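Local atomic coordinates of monoglyceride lipase (Saccharomyces cerevisiae, PDB entry 4ZWN), a protein that hydrolyses monoacylglycerols, preferably monounsaturated ones, to free fatty acids and glycerol, and also takes part in breaking down fatty acid ethyl esters. Residues G165-T179 with K262-D276. The protein carries 2 engineered substitutions. Sequence-based numbering, arbitrary orientation.
Sequences GYIGSGPLIILHPHT and KPVIIMHGQDDTIND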
loop_
_atom_site.group_PDB
_atom_site.type_symbol
_atom_site.label_atom_id
_atom_site.label_comp_id
_atom_site.label_asym_id
_atom_site.label_seq_id
_atom_site.Cartn_x
_atom_site.Cartn_y
_atom_site.Cartn_z
ATOM N N GLY A 165 13.050 6.589 -1.208
ATOM C CA GLY A 165 12.831 5.751 -0.043
ATOM C C GLY A 165 11.602 4.875 -0.168
ATOM O O GLY A 165 10.667 5.200 -0.898
ATOM N N TYR A 166 11.603 3.759 0.554
ATOM C CA TYR A 166 10.493 2.818 0.507
ATOM C C TYR A 166 9.862 2.636 1.879
ATOM O O TYR A 166 10.557 2.453 2.878
ATOM C CB TYR A 166 10.959 1.468 -0.039
ATOM C CG TYR A 166 11.455 1.528 -1.464
ATOM C CD1 TYR A 166 12.784 1.822 -1.745
ATOM C CD2 TYR A 166 10.595 1.295 -2.530
ATOM C CE1 TYR A 166 13.242 1.877 -3.047
ATOM C CE2 TYR A 166 11.044 1.348 -3.837
ATOM C CZ TYR A 166 12.371 1.640 -4.087
ATOM O OH TYR A 166 12.827 1.696 -5.381
ATOM N N ILE A 167 8.535 2.692 1.918
ATOM C CA ILE A 167 7.792 2.500 3.155
ATOM C C ILE A 167 6.769 1.386 2.997
ATOM O O ILE A 167 5.934 1.421 2.091
ATOM C CB ILE A 167 7.073 3.785 3.585
ATOM C CG1 ILE A 167 8.067 4.949 3.650
ATOM C CG2 ILE A 167 6.371 3.573 4.917
ATOM C CD1 ILE A 167 7.420 6.299 3.815
ATOM N N GLY A 168 6.839 0.396 3.879
ATOM C CA GLY A 168 5.883 -0.694 3.871
ATOM C C GLY A 168 4.954 -0.640 5.069
ATOM O O GLY A 168 5.398 -0.468 6.204
ATOM N N SER A 169 3.658 -0.779 4.812
ATOM C CA SER A 169 2.658 -0.821 5.870
ATOM C C SER A 169 2.064 -2.215 5.967
ATOM O O SER A 169 1.227 -2.592 5.143
ATOM C CB SER A 169 1.552 0.203 5.617
ATOM O OG SER A 169 0.462 0.005 6.503
ATOM N N GLY A 170 2.493 -2.964 6.982
ATOM C CA GLY A 170 2.133 -4.365 7.132
ATOM C C GLY A 170 2.115 -5.091 5.800
ATOM O O GLY A 170 1.070 -5.590 5.382
ATOM N N PRO A 171 3.268 -5.136 5.114
ATOM C CA PRO A 171 3.315 -5.636 3.737
ATOM C C PRO A 171 2.893 -7.095 3.630
ATOM O O PRO A 171 3.203 -7.895 4.512
ATOM C CB PRO A 171 4.786 -5.462 3.351
ATOM C CG PRO A 171 5.518 -5.504 4.645
ATOM C CD PRO A 171 4.613 -4.837 5.635
ATOM N N LEU A 172 2.179 -7.427 2.558
ATOM C CA LEU A 172 1.762 -8.800 2.323
ATOM C C LEU A 172 2.952 -9.642 1.895
ATOM O O LEU A 172 3.306 -9.686 0.717
ATOM C CB LEU A 172 0.663 -8.864 1.264
ATOM C CG LEU A 172 0.197 -10.267 0.862
ATOM C CD1 LEU A 172 -0.380 -11.006 2.051
ATOM C CD2 LEU A 172 -0.819 -10.187 -0.259
ATOM N N ILE A 173 3.574 -10.299 2.865
ATOM C CA ILE A 173 4.660 -11.222 2.581
ATOM C C ILE A 173 4.172 -12.646 2.850
ATOM O O ILE A 173 4.137 -13.477 1.943
ATOM C CB ILE A 173 5.915 -10.888 3.413
ATOM C CG1 ILE A 173 6.430 -9.495 3.030
ATOM C CG2 ILE A 173 6.995 -11.925 3.192
ATOM C CD1 ILE A 173 7.717 -9.083 3.723
ATOM N N ILE A 174 3.775 -12.916 4.088
ATOM C CA ILE A 174 3.096 -14.169 4.412
ATOM C C ILE A 174 1.845 -13.901 5.235
ATOM O O ILE A 174 1.853 -13.071 6.145
ATOM C CB ILE A 174 3.999 -15.142 5.196
ATOM C CG1 ILE A 174 4.712 -14.411 6.337
ATOM C CG2 ILE A 174 4.998 -15.809 4.269
ATOM C CD1 ILE A 174 5.372 -15.335 7.330
ATOM N N LEU A 175 0.768 -14.609 4.916
ATOM C CA LEU A 175 -0.451 -14.516 5.706
ATOM C C LEU A 175 -0.219 -15.033 7.122
ATOM O O LEU A 175 0.590 -15.934 7.345
ATOM C CB LEU A 175 -1.590 -15.297 5.047
ATOM C CG LEU A 175 -2.071 -14.814 3.679
ATOM C CD1 LEU A 175 -3.182 -15.713 3.157
ATOM C CD2 LEU A 175 -2.542 -13.375 3.767
ATOM N N HIS A 176 -0.931 -14.439 8.074
ATOM C CA HIS A 176 -0.930 -14.887 9.458
ATOM C C HIS A 176 -1.755 -16.164 9.577
ATOM O O HIS A 176 -2.784 -16.291 8.912
ATOM C CB HIS A 176 -1.492 -13.787 10.362
ATOM C CG HIS A 176 -1.334 -14.054 11.827
ATOM N ND1 HIS A 176 -2.169 -14.900 12.523
ATOM C CD2 HIS A 176 -0.446 -13.573 12.730
ATOM C CE1 HIS A 176 -1.798 -14.934 13.792
ATOM N NE2 HIS A 176 -0.755 -14.138 13.943
ATOM N N PRO A 177 -1.304 -17.116 10.415
ATOM C CA PRO A 177 -1.987 -18.404 10.605
ATOM C C PRO A 177 -3.486 -18.268 10.873
ATOM O O PRO A 177 -4.272 -19.095 10.413
ATOM C CB PRO A 177 -1.274 -18.996 11.822
ATOM C CG PRO A 177 0.100 -18.441 11.740
ATOM C CD PRO A 177 -0.056 -17.043 11.196
ATOM N N HIS A 178 -3.870 -17.226 11.600
ATOM C CA HIS A 178 -5.272 -16.972 11.901
ATOM C C HIS A 178 -6.091 -16.792 10.627
ATOM O O HIS A 178 -7.220 -17.273 10.530
ATOM C CB HIS A 178 -5.405 -15.739 12.788
ATOM C CG HIS A 178 -6.816 -15.388 13.128
ATOM N ND1 HIS A 178 -7.592 -14.567 12.336
ATOM C CD2 HIS A 178 -7.594 -15.740 14.179
ATOM C CE1 HIS A 178 -8.786 -14.432 12.884
ATOM N NE2 HIS A 178 -8.813 -15.132 14.002
ATOM N N THR A 179 -5.515 -16.099 9.650
ATOM C CA THR A 179 -6.190 -15.875 8.376
ATOM C C THR A 179 -6.201 -17.141 7.516
ATOM O O THR A 179 -7.205 -17.456 6.877
ATOM C CB THR A 179 -5.534 -14.715 7.593
ATOM O OG1 THR A 179 -5.757 -13.485 8.295
ATOM C CG2 THR A 179 -6.128 -14.598 6.193
ATOM N N LYS A 262 19.261 1.887 -0.513
ATOM C CA LYS A 262 18.069 2.725 -0.448
ATOM C C LYS A 262 17.398 2.551 0.908
ATOM O O LYS A 262 17.236 1.425 1.382
ATOM C CB LYS A 262 17.093 2.387 -1.574
ATOM C CG LYS A 262 17.545 2.850 -2.946
ATOM C CD LYS A 262 17.563 4.365 -3.041
ATOM C CE LYS A 262 17.950 4.812 -4.437
ATOM N NZ LYS A 262 17.917 6.290 -4.568
ATOM N N PRO A 263 17.019 3.668 1.546
ATOM C CA PRO A 263 16.381 3.613 2.865
ATOM C C PRO A 263 15.062 2.838 2.860
ATOM O O PRO A 263 14.198 3.076 2.016
ATOM C CB PRO A 263 16.152 5.090 3.216
ATOM C CG PRO A 263 16.283 5.830 1.937
ATOM C CD PRO A 263 17.228 5.050 1.086
ATOM N N VAL A 264 14.936 1.900 3.794
ATOM C CA VAL A 264 13.720 1.109 3.951
ATOM C C VAL A 264 13.182 1.234 5.358
ATOM O O VAL A 264 13.950 1.263 6.322
ATOM C CB VAL A 264 13.951 -0.395 3.681
ATOM C CG1 VAL A 264 12.876 -0.934 2.745
ATOM C CG2 VAL A 264 15.348 -0.648 3.153
ATOM N N ILE A 265 11.866 1.299 5.489
ATOM C CA ILE A 265 11.267 1.172 6.800
ATOM C C ILE A 265 9.930 0.448 6.667
ATOM O O ILE A 265 9.119 0.747 5.788
ATOM C CB ILE A 265 11.086 2.540 7.500
ATOM C CG1 ILE A 265 10.627 2.369 8.955
ATOM C CG2 ILE A 265 10.155 3.469 6.724
ATOM C CD1 ILE A 265 10.859 3.590 9.830
ATOM N N ILE A 266 9.732 -0.554 7.513
ATOM C CA ILE A 266 8.469 -1.274 7.536
ATOM C C ILE A 266 7.736 -0.991 8.837
ATOM O O ILE A 266 8.341 -1.067 9.930
ATOM C CB ILE A 266 8.664 -2.795 7.358
ATOM C CG1 ILE A 266 9.151 -3.114 5.929
ATOM C CG2 ILE A 266 7.359 -3.529 7.633
ATOM C CD1 ILE A 266 9.455 -4.588 5.664
ATOM N N MET A 267 6.452 -0.636 8.727
ATOM C CA MET A 267 5.651 -0.421 9.934
ATOM C C MET A 267 4.517 -1.442 9.942
ATOM O O MET A 267 3.789 -1.599 8.942
ATOM C CB MET A 267 5.128 0.984 9.995
ATOM C CG MET A 267 6.227 1.952 9.724
ATOM S SD MET A 267 5.798 3.581 9.172
ATOM C CE MET A 267 7.443 4.279 9.226
ATOM N N HIS A 268 4.362 -2.127 11.071
ATOM C CA HIS A 268 3.534 -3.317 11.136
ATOM C C HIS A 268 2.921 -3.449 12.517
ATOM O O HIS A 268 3.647 -3.470 13.509
ATOM C CB HIS A 268 4.382 -4.548 10.794
ATOM C CG HIS A 268 3.590 -5.724 10.316
ATOM N ND1 HIS A 268 4.043 -6.566 9.324
ATOM C CD2 HIS A 268 2.367 -6.190 10.674
ATOM C CE1 HIS A 268 3.141 -7.499 9.093
ATOM N NE2 HIS A 268 2.114 -7.296 9.896
ATOM N N GLY A 269 1.600 -3.581 12.575
ATOM C CA GLY A 269 0.928 -3.771 13.846
ATOM C C GLY A 269 1.319 -5.096 14.468
ATOM O O GLY A 269 1.348 -6.123 13.788
ATOM N N GLN A 270 1.642 -5.069 15.756
ATOM C CA GLN A 270 2.067 -6.267 16.456
ATOM C C GLN A 270 0.933 -7.284 16.508
ATOM O O GLN A 270 1.170 -8.490 16.445
ATOM C CB GLN A 270 2.544 -5.916 17.866
ATOM C CG GLN A 270 3.064 -7.107 18.659
ATOM C CD GLN A 270 4.318 -7.710 18.058
ATOM O OE1 GLN A 270 5.396 -7.116 18.116
ATOM N NE2 GLN A 270 4.185 -8.899 17.479
ATOM N N ASP A 271 -0.299 -6.791 16.602
ATOM C CA ASP A 271 -1.463 -7.666 16.717
ATOM C C ASP A 271 -2.113 -7.953 15.366
ATOM O O ASP A 271 -3.261 -8.398 15.306
ATOM C CB ASP A 271 -2.494 -7.055 17.664
ATOM C CG ASP A 271 -1.959 -6.881 19.066
ATOM O OD1 ASP A 271 -0.962 -7.552 19.407
ATOM O OD2 ASP A 271 -2.537 -6.076 19.830
ATOM N N ASP A 272 -1.378 -7.694 14.290
ATOM C CA ASP A 272 -1.867 -7.972 12.946
ATOM C C ASP A 272 -2.058 -9.478 12.760
ATOM O O ASP A 272 -1.096 -10.245 12.787
ATOM C CB ASP A 272 -0.898 -7.416 11.899
ATOM C CG ASP A 272 -1.481 -7.406 10.495
ATOM O OD1 ASP A 272 -2.435 -8.167 10.223
ATOM O OD2 ASP A 272 -0.972 -6.639 9.653
ATOM N N THR A 273 -3.306 -9.894 12.577
ATOM C CA THR A 273 -3.613 -11.307 12.385
ATOM C C THR A 273 -4.041 -11.578 10.950
ATOM O O THR A 273 -4.567 -12.645 10.638
ATOM C CB THR A 273 -4.713 -11.784 13.344
ATOM O OG1 THR A 273 -5.857 -10.928 13.222
ATOM C CG2 THR A 273 -4.211 -11.757 14.780
ATOM N N ILE A 274 -3.812 -10.599 10.079
ATOM C CA ILE A 274 -4.068 -10.761 8.654
ATOM C C ILE A 274 -2.757 -11.073 7.937
ATOM O O ILE A 274 -2.612 -12.130 7.325
ATOM C CB ILE A 274 -4.727 -9.505 8.053
ATOM C CG1 ILE A 274 -6.093 -9.273 8.706
ATOM C CG2 ILE A 274 -4.877 -9.645 6.544
ATOM C CD1 ILE A 274 -6.845 -8.080 8.162
ATOM N N ASN A 275 -1.801 -10.151 8.024
ATOM C CA ASN A 275 -0.453 -10.393 7.520
ATOM C C ASN A 275 0.519 -10.611 8.674
ATOM O O ASN A 275 0.641 -9.765 9.558
ATOM C CB ASN A 275 0.022 -9.230 6.645
ATOM C CG ASN A 275 -0.795 -9.082 5.375
ATOM O OD1 ASN A 275 -1.513 -9.999 4.976
ATOM N ND2 ASN A 275 -0.684 -7.926 4.729
ATOM N N ASP A 276 1.207 -11.747 8.666
ATOM C CA ASP A 276 2.098 -12.104 9.765
ATOM C C ASP A 276 3.289 -11.157 9.871
ATOM O O ASP A 276 3.990 -10.915 8.885
ATOM C CB ASP A 276 2.595 -13.541 9.600
ATOM C CG ASP A 276 3.006 -14.171 10.918
ATOM O OD1 ASP A 276 3.667 -13.498 11.733
ATOM O OD2 ASP A 276 2.659 -15.349 11.143
HETATM O O HOH W 1 3.647 -11.117 6.020
#
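Met-267 N donates to Gly-168 O at 2.7 Å, and the next rung, Gly-170 N to Met-267 O, is equally short; with three somewhat longer backbone bonds they pair strands 165-169 and 264-269 in parallel, their axes 12° apart. Beyond the strands, residues 174-176 and 274-276 pair again through two hydrogen bonds, Asp-276 N to Ile-174 O and His-176 N to Ile-274 O, the latter at 3.0 Å from above the carbonyl plane. Thr-179 OG1 gives its proton to Thr-273 O (2.8 Å), in the carbonyl plane on a lone pair. Asn-275 ND2 bonds Gly-170 O at 3.0 Å, the acceptor nearly in the amide plane, and also bonds Ser-144 OG, the inferred nucleophile. In an Asx turn, OD1 of the inferred relay residue Asp-272 receives Ile-274 N nearly end-on and Asn-275 N from 53° above the carboxylate plane; OD2 is hydrogen-bonded to His-302 ND1.

Gly-170 CA sits over the His-268 ring, 3.7 Å from its centroid, a CH-pi contact. With CG anti to the backbone N (chi1 -171°), the His-176 ring lies between Thr-273 CA and Pro-177 CD on opposite faces. Just past the strand end, Pro-171 CD packs on Ile-266 CG2 (3.6 Å); within the sheet, Ile-167 CG1 lies beside Ile-265 CG2.

The paired bonds on OD1 should limit carboxylate rotation, consistent with this alpha/beta-hydrolase contact holding the inferred acid and nucleophile in place.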